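Local coordinates for protein cellulase (Uncultured bacterium, PDB 6XSO) that probably hydrolyses internal beta-1,4 linkages of cellulose and related plant polysaccharides such as xylan, as a broad-specificity endoglucanase of glycoside hydrolase family 5, subfamily 4, at residues 172-176 against 206-210; 182-186 against 233-237; 203-207 against 249-255; 210-214 against 228-232; 214-218 against 260-264. One frame throughout, in Å; residues are numbered along the deposited sequence.

Contact 1 of 5, residues 172-176 against 206-210; sequences SYNEM and INGYA
Met176 and Tyr173 together meet the flank of helix 196-219 that carries Ile206, Tyr209 and Ala210. The methionine methyl lies between two rings: CE is 3.5 Å from Tyr209 CD2 and, on its other side, sits over the centre of the Tyr173 ring. Its sulfur makes a Met-aromatic contact with Tyr209, SD being 4.5 Å from the ring centroid and 51° off the normal, an oblique approach. A bend at the end of the chain (chi3 -50°) turns CE back between the two tyrosines. Ile206, nearly one turn before Tyr209 and Ala210, has CD1 3.8 Å from Met176 SD and CG2 3.4 Å from Tyr173 OH. The Tyr173 ring also brings CE2 to within 3.9 Å of Tyr209 CB, while Ala210 N lies at its edge. No hydrogen bond joins the two segments; the hydroxyls have partners elsewhere, Tyr173 OH at Asn232 O and Tyr209 OH at Asn142 OD1. Behind Tyr173, Ser172 OG lies against the face turned from the methionine. The contact is wholly buried, joining the loop that leaves strand 168-171 to helix 196-219, with helix 140-161 touching both tyrosines and strand 229-232 reaching Ser172 and Ala210.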
# COMPACT_ATOMS: atom_id res chain seq x y z
N SER A 172 3.15 5.98 3.73
CA SER A 172 2.81 7.38 3.93
C SER A 172 1.36 7.72 3.60
O SER A 172 0.71 8.48 4.33
CB SER A 172 3.76 8.23 3.08
OG SER A 172 3.69 7.87 1.69
N TYR A 173 0.86 7.27 2.46
CA TYR A 173 -0.45 7.66 1.90
C TYR A 173 -0.66 6.71 0.72
O TYR A 173 0.31 6.20 0.13
CB TYR A 173 -0.56 9.17 1.47
CG TYR A 173 0.66 9.59 0.69
CD1 TYR A 173 0.84 9.14 -0.61
CD2 TYR A 173 1.67 10.36 1.26
CE1 TYR A 173 1.98 9.42 -1.31
CE2 TYR A 173 2.82 10.63 0.58
CZ TYR A 173 2.98 10.14 -0.69
OH TYR A 173 4.14 10.39 -1.35
N ASN A 174 -1.92 6.49 0.35
CA ASN A 174 -2.26 5.47 -0.64
C ASN A 174 -2.20 5.95 -2.09
O ASN A 174 -1.20 5.72 -2.78
CB ASN A 174 -3.64 4.87 -0.30
CG ASN A 174 -4.09 3.86 -1.29
OD1 ASN A 174 -3.30 2.98 -1.68
ND2 ASN A 174 -5.36 3.94 -1.72
N GLU A 175 -3.26 6.60 -2.58
CA GLU A 175 -3.39 7.01 -3.98
C GLU A 175 -3.78 8.48 -3.97
O GLU A 175 -4.95 8.84 -4.11
CB GLU A 175 -4.40 6.12 -4.74
CG GLU A 175 -3.86 4.72 -5.02
CD GLU A 175 -4.81 3.81 -5.75
OE1 GLU A 175 -6.00 4.13 -5.90
OE2 GLU A 175 -4.35 2.74 -6.20
N MET A 176 -2.79 9.34 -3.77
CA MET A 176 -3.04 10.77 -3.65
C MET A 176 -3.14 11.39 -5.04
O MET A 176 -2.24 11.22 -5.87
CB MET A 176 -1.91 11.44 -2.87
CG MET A 176 -2.32 12.79 -2.33
SD MET A 176 -0.99 13.82 -1.70
CE MET A 176 -0.11 12.72 -0.60
N ILE A 206 3.09 15.94 -3.19
CA ILE A 206 3.53 14.57 -2.94
C ILE A 206 4.83 14.59 -2.14
O ILE A 206 4.97 13.89 -1.13
CB ILE A 206 3.70 13.79 -4.26
CG1 ILE A 206 2.35 13.51 -4.91
CG2 ILE A 206 4.51 12.50 -3.99
CD1 ILE A 206 1.53 12.45 -4.23
N ASN A 207 5.80 15.37 -2.61
CA ASN A 207 7.10 15.37 -1.97
C ASN A 207 7.03 15.97 -0.58
O ASN A 207 7.72 15.49 0.33
CB ASN A 207 8.12 16.09 -2.84
CG ASN A 207 8.38 15.35 -4.14
OD1 ASN A 207 8.18 14.13 -4.24
ND2 ASN A 207 8.83 16.08 -5.15
N GLY A 208 6.15 16.96 -0.38
CA GLY A 208 5.95 17.53 0.94
C GLY A 208 5.33 16.55 1.91
O GLY A 208 5.80 16.40 3.04
N TYR A 209 4.26 15.86 1.49
CA TYR A 209 3.66 14.85 2.36
C TYR A 209 4.66 13.74 2.68
O TYR A 209 4.72 13.27 3.83
CB TYR A 209 2.39 14.29 1.72
CG TYR A 209 1.15 15.14 1.94
CD1 TYR A 209 0.60 15.28 3.21
CD2 TYR A 209 0.51 15.79 0.88
CE1 TYR A 209 -0.52 16.04 3.43
CE2 TYR A 209 -0.64 16.54 1.09
CZ TYR A 209 -1.14 16.66 2.37
OH TYR A 209 -2.28 17.37 2.67
N ALA A 210 5.46 13.33 1.70
CA ALA A 210 6.48 12.30 1.94
C ALA A 210 7.48 12.74 3.01
O ALA A 210 7.81 11.97 3.92
CB ALA A 210 7.18 11.94 0.63

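Contact 2 of 5, residues 182-186 against 233-237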
# COMPACT_ATOMS: atom_id res chain seq x y z
N SER A 182 -6.98 13.42 -11.04
CA SER A 182 -6.32 12.86 -12.22
C SER A 182 -5.64 11.54 -11.90
O SER A 182 -4.80 11.46 -10.99
CB SER A 182 -5.24 13.81 -12.72
OG SER A 182 -5.74 15.07 -13.11
N TRP A 183 -5.96 10.51 -12.68
CA TRP A 183 -5.18 9.28 -12.68
C TRP A 183 -4.01 9.43 -13.66
O TRP A 183 -3.91 10.40 -14.42
CB TRP A 183 -6.07 8.06 -13.01
CG TRP A 183 -7.10 7.85 -11.93
CD1 TRP A 183 -8.43 8.17 -11.99
CD2 TRP A 183 -6.87 7.34 -10.62
NE1 TRP A 183 -9.04 7.89 -10.80
CE2 TRP A 183 -8.10 7.36 -9.94
CE3 TRP A 183 -5.75 6.81 -9.97
CZ2 TRP A 183 -8.24 6.91 -8.63
CZ3 TRP A 183 -5.88 6.38 -8.66
CH2 TRP A 183 -7.12 6.42 -8.00
N CYS A 184 -3.12 8.42 -13.64
CA CYS A 184 -2.04 8.25 -14.62
C CYS A 184 -0.87 9.19 -14.37
O CYS A 184 0.28 8.73 -14.23
CB CYS A 184 -2.54 8.40 -16.07
SG CYS A 184 -3.93 7.35 -16.49
N PHE A 185 -1.13 10.49 -14.32
CA PHE A 185 -0.11 11.48 -14.00
C PHE A 185 -0.82 12.77 -13.58
O PHE A 185 -1.98 13.00 -13.93
CB PHE A 185 0.86 11.69 -15.18
CG PHE A 185 0.19 12.11 -16.46
CD1 PHE A 185 -0.09 13.45 -16.72
CD2 PHE A 185 -0.13 11.16 -17.43
CE1 PHE A 185 -0.71 13.82 -17.92
CE2 PHE A 185 -0.74 11.54 -18.62
CZ PHE A 185 -1.03 12.86 -18.85
N ALA A 186 -0.10 13.60 -12.82
CA ALA A 186 -0.72 14.82 -12.31
C ALA A 186 -1.17 15.72 -13.45
O ALA A 186 -0.41 15.98 -14.40
CB ALA A 186 0.24 15.57 -11.39
N THR A 233 4.20 6.98 -4.99
CA THR A 233 4.18 7.96 -6.05
C THR A 233 2.80 8.61 -6.14
O THR A 233 1.81 8.10 -5.59
CB THR A 233 4.45 7.27 -7.38
OG1 THR A 233 3.50 6.22 -7.53
CG2 THR A 233 5.86 6.70 -7.43
N TYR A 234 2.73 9.74 -6.85
CA TYR A 234 1.47 10.33 -7.28
C TYR A 234 0.53 9.25 -7.77
O TYR A 234 0.87 8.49 -8.68
CB TYR A 234 1.71 11.38 -8.43
CG TYR A 234 0.38 11.95 -8.88
CD1 TYR A 234 -0.36 11.34 -9.85
CD2 TYR A 234 -0.16 13.08 -8.25
CE1 TYR A 234 -1.63 11.82 -10.20
CE2 TYR A 234 -1.40 13.55 -8.60
CZ TYR A 234 -2.13 12.91 -9.56
OH TYR A 234 -3.38 13.39 -9.88
N ALA A 235 -0.67 9.16 -7.18
CA ALA A 235 -1.73 8.22 -7.55
C ALA A 235 -1.33 6.75 -7.39
O ALA A 235 -2.07 5.84 -7.82
CB ALA A 235 -2.28 8.45 -8.96
N ALA A 236 -0.18 6.47 -6.75
CA ALA A 236 0.46 5.16 -6.83
C ALA A 236 0.65 4.72 -8.29
O ALA A 236 0.72 3.53 -8.61
CB ALA A 236 -0.29 4.12 -5.99
N ALA A 237 0.76 5.70 -9.20
CA ALA A 237 1.00 5.42 -10.60
C ALA A 237 2.38 4.80 -10.79
O ALA A 237 3.33 5.11 -10.07
CB ALA A 237 0.87 6.71 -11.42
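Tyr234 swings its ring toward Ser182 and Ala186 with CG anti to its own backbone N (chi1 178°) and the ring turned almost square to the chain (chi2 -88°). This carries the phenol across to the 182-186 loop, where OH donates a 2.6 Å hydrogen bond to Ser182 O. The donor meets that carbonyl at a C=O...O angle of 129°, slightly tilted from its plane. The same hydroxyl is also bonded to Asp178 N, so two backbone groups of one loop fix the end of the ring. Ala186 lies against a face: its N is 3.5 Å from Tyr234 CE1, and its CB makes a CH-pi contact 4.0 Å from the ring centroid. With a phenylalanine here, the Ser182 carbonyl and the Asp178 amide would probably both be left without their hydroxyl partner, although the ring could still lie on Ala186. Farther along, Trp183 points its CB away yet folds its indole back, CE3 coming within 4.0 Å of Ala235 CB and the ring edge meeting Ala235 O. Ala237 CB adds a 3.5 Å touch on Cys184 O. Both segments are loops, one following strand 168-171 and the other strand 229-232, and they pack at the C-terminal end of neighbouring strands of a TIM barrel, the end at which enzymes of this fold carry their active site.

Contact 3 of 5, residues 203-207 against 249-255; sequences YNAIN and DPLSKLV
Tyr203 lays one face of its ring on Lys253 and Asp249. Lys253 CB makes a CH-pi contact 3.9 Å from the ring centroid, and Asp249 O sits over the same face near the rim. Asp249 CB comes 3.5 Å from Tyr203 OH, with its carboxylate plane 74° from the ring and its OD2 bonded to His246, while Pro250 CD packs beside the same hydroxyl. That hydroxyl is bonded to Ala186 N. The other flat group is the amide of Asn207: a chi1 of -66°, CG opposite the carbonyl carbon, points it at the 253-255 backbone. Its ND2 gives a 3.1 Å bond to Lys253 O that lies in the plane of both the amide and the carbonyl, nearly straight at 163°. Its OD1 accepts Val255 N at 2.9 Å, the donor standing above the amide carbonyl plane. Val255 CG2 rests 3.4 Å from Asn207 ND2. Deeper in, Leu254 CD1 meets Ile206 CG2 at 3.8 Å. One water donates to both Asn207 O and Val255 O, at 2.8 Å each. A single asparagine thus supplies donor and acceptor to the 253-255 backbone as it leaves helix 249-252, fixing that turn's position against helix 196-219 without any charged pair between the segments.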
# COMPACT_ATOMS: atom_id res chain seq x y z
N TYR A 203 3.30 17.50 -7.64
CA TYR A 203 4.54 16.83 -7.23
C TYR A 203 5.18 17.51 -6.04
O TYR A 203 5.75 16.83 -5.18
CB TYR A 203 5.48 16.65 -8.43
CG TYR A 203 4.83 15.83 -9.52
CD1 TYR A 203 4.36 14.54 -9.29
CD2 TYR A 203 4.67 16.33 -10.79
CE1 TYR A 203 3.74 13.81 -10.28
CE2 TYR A 203 4.06 15.59 -11.79
CZ TYR A 203 3.59 14.33 -11.53
OH TYR A 203 2.96 13.59 -12.50
N ASN A 204 5.07 18.84 -5.93
CA ASN A 204 5.52 19.49 -4.70
C ASN A 204 4.76 18.96 -3.49
O ASN A 204 5.33 18.78 -2.41
CB ASN A 204 5.33 21.00 -4.80
CG ASN A 204 6.38 21.68 -5.65
OD1 ASN A 204 7.33 21.06 -6.14
ND2 ASN A 204 6.21 22.99 -5.86
N ALA A 205 3.44 18.76 -3.64
CA ALA A 205 2.62 18.26 -2.53
C ALA A 205 2.97 16.81 -2.18
O ALA A 205 3.10 16.48 -1.00
CB ALA A 205 1.14 18.36 -2.89
N ILE A 206 3.09 15.94 -3.19
CA ILE A 206 3.53 14.57 -2.94
C ILE A 206 4.83 14.59 -2.14
O ILE A 206 4.97 13.89 -1.13
CB ILE A 206 3.70 13.79 -4.26
CG1 ILE A 206 2.35 13.51 -4.91
CG2 ILE A 206 4.51 12.50 -3.99
CD1 ILE A 206 1.53 12.45 -4.23
N ASN A 207 5.80 15.37 -2.61
CA ASN A 207 7.10 15.37 -1.97
C ASN A 207 7.03 15.97 -0.58
O ASN A 207 7.72 15.49 0.33
CB ASN A 207 8.12 16.09 -2.84
CG ASN A 207 8.38 15.35 -4.14
OD1 ASN A 207 8.18 14.13 -4.24
ND2 ASN A 207 8.83 16.08 -5.15
N ASP A 249 6.32 10.91 -15.27
CA ASP A 249 6.48 11.99 -14.30
C ASP A 249 6.22 11.56 -12.86
O ASP A 249 6.95 12.02 -11.97
CB ASP A 249 5.62 13.21 -14.68
CG ASP A 249 6.04 13.88 -16.00
OD1 ASP A 249 6.94 13.38 -16.71
OD2 ASP A 249 5.47 14.94 -16.31
N PRO A 250 5.22 10.72 -12.54
CA PRO A 250 5.09 10.25 -11.14
C PRO A 250 6.33 9.57 -10.61
O PRO A 250 6.60 9.61 -9.39
CB PRO A 250 3.87 9.31 -11.20
CG PRO A 250 3.05 9.89 -12.32
CD PRO A 250 4.09 10.28 -13.37
N LEU A 251 7.12 8.95 -11.48
CA LEU A 251 8.35 8.32 -11.05
C LEU A 251 9.51 9.32 -10.98
O LEU A 251 10.24 9.37 -9.98
CB LEU A 251 8.75 7.18 -11.99
CG LEU A 251 7.72 6.10 -12.35
CD1 LEU A 251 8.41 4.95 -13.09
CD2 LEU A 251 6.98 5.55 -11.15
N SER A 252 9.68 10.12 -12.03
CA SER A 252 10.85 10.98 -12.11
C SER A 252 10.74 12.21 -11.23
O SER A 252 11.77 12.81 -10.91
CB SER A 252 11.08 11.43 -13.55
OG SER A 252 10.07 12.34 -13.96
N LYS A 253 9.52 12.60 -10.85
CA LYS A 253 9.31 13.79 -10.05
C LYS A 253 9.14 13.50 -8.57
O LYS A 253 8.88 14.42 -7.79
CB LYS A 253 8.08 14.56 -10.58
CG LYS A 253 8.15 14.97 -12.04
CD LYS A 253 9.12 16.07 -12.29
CE LYS A 253 9.06 16.47 -13.76
NZ LYS A 253 10.20 17.33 -14.10
N LEU A 254 9.30 12.24 -8.16
CA LEU A 254 9.29 11.89 -6.75
C LEU A 254 10.66 12.19 -6.16
O LEU A 254 11.69 11.84 -6.74
CB LEU A 254 8.98 10.40 -6.59
CG LEU A 254 8.89 9.90 -5.16
CD1 LEU A 254 7.77 10.59 -4.38
CD2 LEU A 254 8.68 8.40 -5.07
N VAL A 255 10.68 12.87 -5.01
CA VAL A 255 11.90 13.19 -4.30
C VAL A 255 11.92 12.38 -3.02
O VAL A 255 10.99 12.45 -2.20
CB VAL A 255 12.02 14.70 -4.02
CG1 VAL A 255 13.16 14.94 -3.03
CG2 VAL A 255 12.22 15.48 -5.30
O HOH W 1 10.22 14.38 -0.34

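Contact 4 of 5, residues 210-214 against 228-232; sequences ARSFV and NLIVN
Phe213 wedges its ring between helix 196-219 and strand 229-232, and this is where the contact is tight. A chi1 of 161° puts CG opposite the backbone N and turns the ring to the strand, bringing CE2 to 3.4 Å from Ile230 O and 3.8 Å from Leu229 CB. The neighbouring ring atom, CD2, lies 3.9 Å from Val231 CG1. All three partners meet the ring obliquely, so there is no stacking across this interface; an edge-to-face pair is formed instead with Trp154, on helix 140-161. Val231 CG1 also touches Ala210 CB, at 3.9 Å, and thereby sits between the alanine and the phenylalanine. Ala210 and Val231 are where the two backbones run nearest, CA to CA 6.0 Å.

The packing is looser at Val214. There the CA atoms of Val214 and Leu229 are 7.5 Å apart, and the side chains brush at 4.3 Å, Val214 CG2 to Leu229 CD1. On the solvent side of the helix Arg211 turns away from the strand into an exposed position. Ser212 lies on a separate, buried flank against helix 140-161, bonded to Glu151 and Tyr143. Ile230, the strand residue between the two that face the helix, points its CB away from it.

Segment 210-214 and strand 229-232 run nearly antiparallel, 165° between their axes, as expected where a helix returns to the next parallel strand of a beta/alpha barrel. With no hydrogen bond between them, the contact is mainly apolar, while backbone groups of Leu229, Ile230 and Val231 pair with neighbouring strands: Ile230 with Phe170 and Ser172, Leu229 and Val231 with Ala265.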
# COMPACT_ATOMS: atom_id res chain seq x y z
N ALA A 210 5.46 13.33 1.70
CA ALA A 210 6.48 12.30 1.94
C ALA A 210 7.48 12.74 3.01
O ALA A 210 7.81 11.97 3.92
CB ALA A 210 7.18 11.94 0.63
N ARG A 211 7.98 13.98 2.90
CA ARG A 211 8.88 14.55 3.90
C ARG A 211 8.21 14.63 5.26
O ARG A 211 8.81 14.27 6.29
CB ARG A 211 9.24 15.99 3.51
CG ARG A 211 10.31 16.20 2.47
CD ARG A 211 10.85 17.64 2.59
NE ARG A 211 9.83 18.70 2.60
CZ ARG A 211 9.22 19.19 1.51
NH1 ARG A 211 9.50 18.71 0.31
NH2 ARG A 211 8.32 20.15 1.63
N SER A 212 6.98 15.13 5.29
CA SER A 212 6.26 15.27 6.54
C SER A 212 6.09 13.93 7.23
O SER A 212 6.24 13.84 8.45
CB SER A 212 4.89 15.90 6.28
OG SER A 212 4.97 17.32 6.20
N PHE A 213 5.76 12.89 6.46
CA PHE A 213 5.60 11.53 6.99
C PHE A 213 6.88 11.05 7.62
O PHE A 213 6.89 10.62 8.78
CB PHE A 213 5.20 10.62 5.83
CG PHE A 213 5.41 9.15 6.06
CD1 PHE A 213 4.66 8.45 6.99
CD2 PHE A 213 6.32 8.46 5.28
CE1 PHE A 213 4.84 7.07 7.15
CE2 PHE A 213 6.50 7.10 5.41
CZ PHE A 213 5.76 6.39 6.35
N VAL A 214 7.99 11.12 6.88
CA VAL A 214 9.25 10.61 7.41
C VAL A 214 9.64 11.39 8.66
O VAL A 214 10.00 10.81 9.68
CB VAL A 214 10.34 10.65 6.33
CG1 VAL A 214 11.70 10.39 6.93
CG2 VAL A 214 10.04 9.61 5.24
N ASN A 228 11.52 0.57 8.69
CA ASN A 228 11.42 0.67 7.24
C ASN A 228 10.11 1.34 6.87
O ASN A 228 9.04 0.89 7.29
CB ASN A 228 11.62 -0.71 6.65
CG ASN A 228 13.04 -1.15 6.79
OD1 ASN A 228 13.97 -0.38 6.53
ND2 ASN A 228 13.25 -2.39 7.23
N LEU A 229 10.22 2.44 6.13
CA LEU A 229 9.10 3.28 5.76
C LEU A 229 8.95 3.32 4.25
O LEU A 229 9.90 3.08 3.50
CB LEU A 229 9.32 4.71 6.26
CG LEU A 229 9.69 4.90 7.73
CD1 LEU A 229 9.88 6.35 8.07
CD2 LEU A 229 8.60 4.30 8.58
N ILE A 230 7.73 3.60 3.81
CA ILE A 230 7.37 3.48 2.40
C ILE A 230 6.66 4.76 1.98
O ILE A 230 5.75 5.22 2.68
CB ILE A 230 6.41 2.28 2.18
CG1 ILE A 230 6.99 0.98 2.73
CG2 ILE A 230 6.03 2.16 0.72
CD1 ILE A 230 5.89 -0.01 3.05
N VAL A 231 7.09 5.34 0.85
CA VAL A 231 6.44 6.51 0.28
C VAL A 231 5.92 6.13 -1.11
O VAL A 231 6.58 5.39 -1.85
CB VAL A 231 7.36 7.75 0.22
CG1 VAL A 231 7.71 8.21 1.62
CG2 VAL A 231 8.60 7.49 -0.59
N ASN A 232 4.72 6.62 -1.44
CA ASN A 232 4.05 6.27 -2.69
C ASN A 232 4.19 7.38 -3.73
O ASN A 232 4.29 8.57 -3.41
CB ASN A 232 2.57 5.95 -2.46
CG ASN A 232 2.35 4.68 -1.64
OD1 ASN A 232 3.22 4.23 -0.92
ND2 ASN A 232 1.16 4.11 -1.76

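Contact 5 of 5, residues 214-218 against 260-264; sequences VNAVR and ERDHI
Arg218 and Glu260 reach toward each other from opposite directions and close a side-on, two-pronged salt bridge, near the N-terminal end of the strands in this TIM barrel. Their flat groups are nearly coplanar, the guanidinium and carboxylate planes only 12° apart. Arg218 NE gives a 2.9 Å bond to Glu260 OE2, and NH2 one of 2.8 Å to OE1, the latter on the syn lone pair and almost straight at 177°. The glutamate gets there by folding at chi2 (-63°), which turns the carboxylate back toward the helix. NH2 also makes a weak bond to His263 O, 3.1 Å, at the guanidinium edge. On the far side NH1 is bonded to the carbonyls of Arg227 and Asn224, so the arginine links helix 196-219 to the chain at 224-227 as well as to Glu260 and His263. A methionine in its place would probably leave the Glu260 carboxylate without its countercharge and those carbonyls without their donor. Val214, one helical turn earlier, slides past the glutamate in the opposite direction, its CG1 lying beside carboxylate oxygen OE2. His263 turns its ring elsewhere, ND1 bonding to Asn228, yet its CB still lies 3.6 Å from Arg218 NH2.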
# COMPACT_ATOMS: atom_id res chain seq x y z
N VAL A 214 7.99 11.12 6.88
CA VAL A 214 9.25 10.61 7.41
C VAL A 214 9.64 11.39 8.66
O VAL A 214 10.00 10.81 9.68
CB VAL A 214 10.34 10.65 6.33
CG1 VAL A 214 11.70 10.39 6.93
CG2 VAL A 214 10.04 9.61 5.24
N ASN A 215 9.56 12.72 8.59
CA ASN A 215 9.97 13.53 9.72
C ASN A 215 9.11 13.26 10.95
O ASN A 215 9.63 13.19 12.07
CB ASN A 215 9.88 15.01 9.35
CG ASN A 215 10.93 15.43 8.33
OD1 ASN A 215 11.91 14.71 8.08
ND2 ASN A 215 10.72 16.59 7.71
N ALA A 216 7.80 13.09 10.76
CA ALA A 216 6.93 12.84 11.90
C ALA A 216 7.24 11.49 12.52
O ALA A 216 7.30 11.36 13.75
CB ALA A 216 5.47 12.90 11.45
N VAL A 217 7.46 10.48 11.68
CA VAL A 217 7.70 9.14 12.21
C VAL A 217 9.05 9.08 12.90
O VAL A 217 9.16 8.65 14.05
CB VAL A 217 7.59 8.09 11.09
CG1 VAL A 217 8.08 6.74 11.61
CG2 VAL A 217 6.19 7.99 10.55
N ARG A 218 10.11 9.52 12.21
CA ARG A 218 11.44 9.41 12.79
C ARG A 218 11.57 10.28 14.03
O ARG A 218 12.34 9.95 14.94
CB ARG A 218 12.49 9.78 11.76
CG ARG A 218 12.34 9.01 10.45
CD ARG A 218 13.38 7.95 10.34
NE ARG A 218 13.39 7.28 9.05
CZ ARG A 218 13.11 5.99 8.91
NH1 ARG A 218 12.77 5.25 9.96
NH2 ARG A 218 13.16 5.43 7.70
N GLU A 260 17.05 9.98 4.19
CA GLU A 260 16.67 8.59 3.98
C GLU A 260 17.66 7.91 3.04
O GLU A 260 18.15 8.53 2.09
CB GLU A 260 15.25 8.53 3.41
CG GLU A 260 14.20 9.05 4.38
CD GLU A 260 14.12 8.22 5.64
OE1 GLU A 260 13.96 6.99 5.50
OE2 GLU A 260 14.24 8.78 6.76
N ARG A 261 17.96 6.65 3.33
CA ARG A 261 18.85 5.87 2.47
C ARG A 261 18.60 4.37 2.62
O ARG A 261 18.27 3.69 1.64
CB ARG A 261 20.32 6.19 2.74
CG ARG A 261 21.25 5.56 1.70
CD ARG A 261 22.71 5.84 1.99
NE ARG A 261 23.31 4.84 2.87
CZ ARG A 261 23.79 5.08 4.08
NH1 ARG A 261 23.76 6.31 4.59
NH2 ARG A 261 24.32 4.10 4.79
N ASP A 262 18.76 3.83 3.83
CA ASP A 262 18.74 2.39 4.03
C ASP A 262 17.42 1.86 4.57
O ASP A 262 17.25 0.64 4.64
CB ASP A 262 19.86 1.95 4.97
CG ASP A 262 21.21 2.22 4.41
OD1 ASP A 262 21.35 2.20 3.18
OD2 ASP A 262 22.13 2.42 5.21
N HIS A 263 16.48 2.73 4.91
CA HIS A 263 15.23 2.32 5.54
C HIS A 263 14.04 2.97 4.87
O HIS A 263 13.04 3.29 5.52
CB HIS A 263 15.25 2.59 7.04
CG HIS A 263 16.27 1.79 7.78
ND1 HIS A 263 16.21 0.42 7.86
CD2 HIS A 263 17.37 2.17 8.47
CE1 HIS A 263 17.24 -0.02 8.56
NE2 HIS A 263 17.96 1.03 8.94
N ILE A 264 14.11 3.10 3.54
CA ILE A 264 13.06 3.73 2.74
C ILE A 264 12.80 2.89 1.49
O ILE A 264 13.73 2.37 0.86
CB ILE A 264 13.47 5.18 2.38
CG1 ILE A 264 12.30 5.92 1.74
CG2 ILE A 264 14.68 5.20 1.44
CD1 ILE A 264 11.15 6.15 2.67

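From the N terminus, the chain leaves strand 168-171 and enters the loop of contact 1, which closes on helix 196-219 some thirty residues on. Contact 2 starts farther along that loop and closes only after strand 229-232, crossing contacts 1, 3 and 5. The helix then opens three more contacts in turn. Contact 4 is the shortest closure, from helix to following strand, and lies within the spans of contacts 2 and 3, the latter reaching helix 249-252. Contact 5 takes over at Val214, where the helical segment of contact 4 ends, and crosses contact 3, ending at strand 264-270. Contacts 1, 3, 4 and 5 join helix 196-219 to its surroundings, while contact 2 joins two loops.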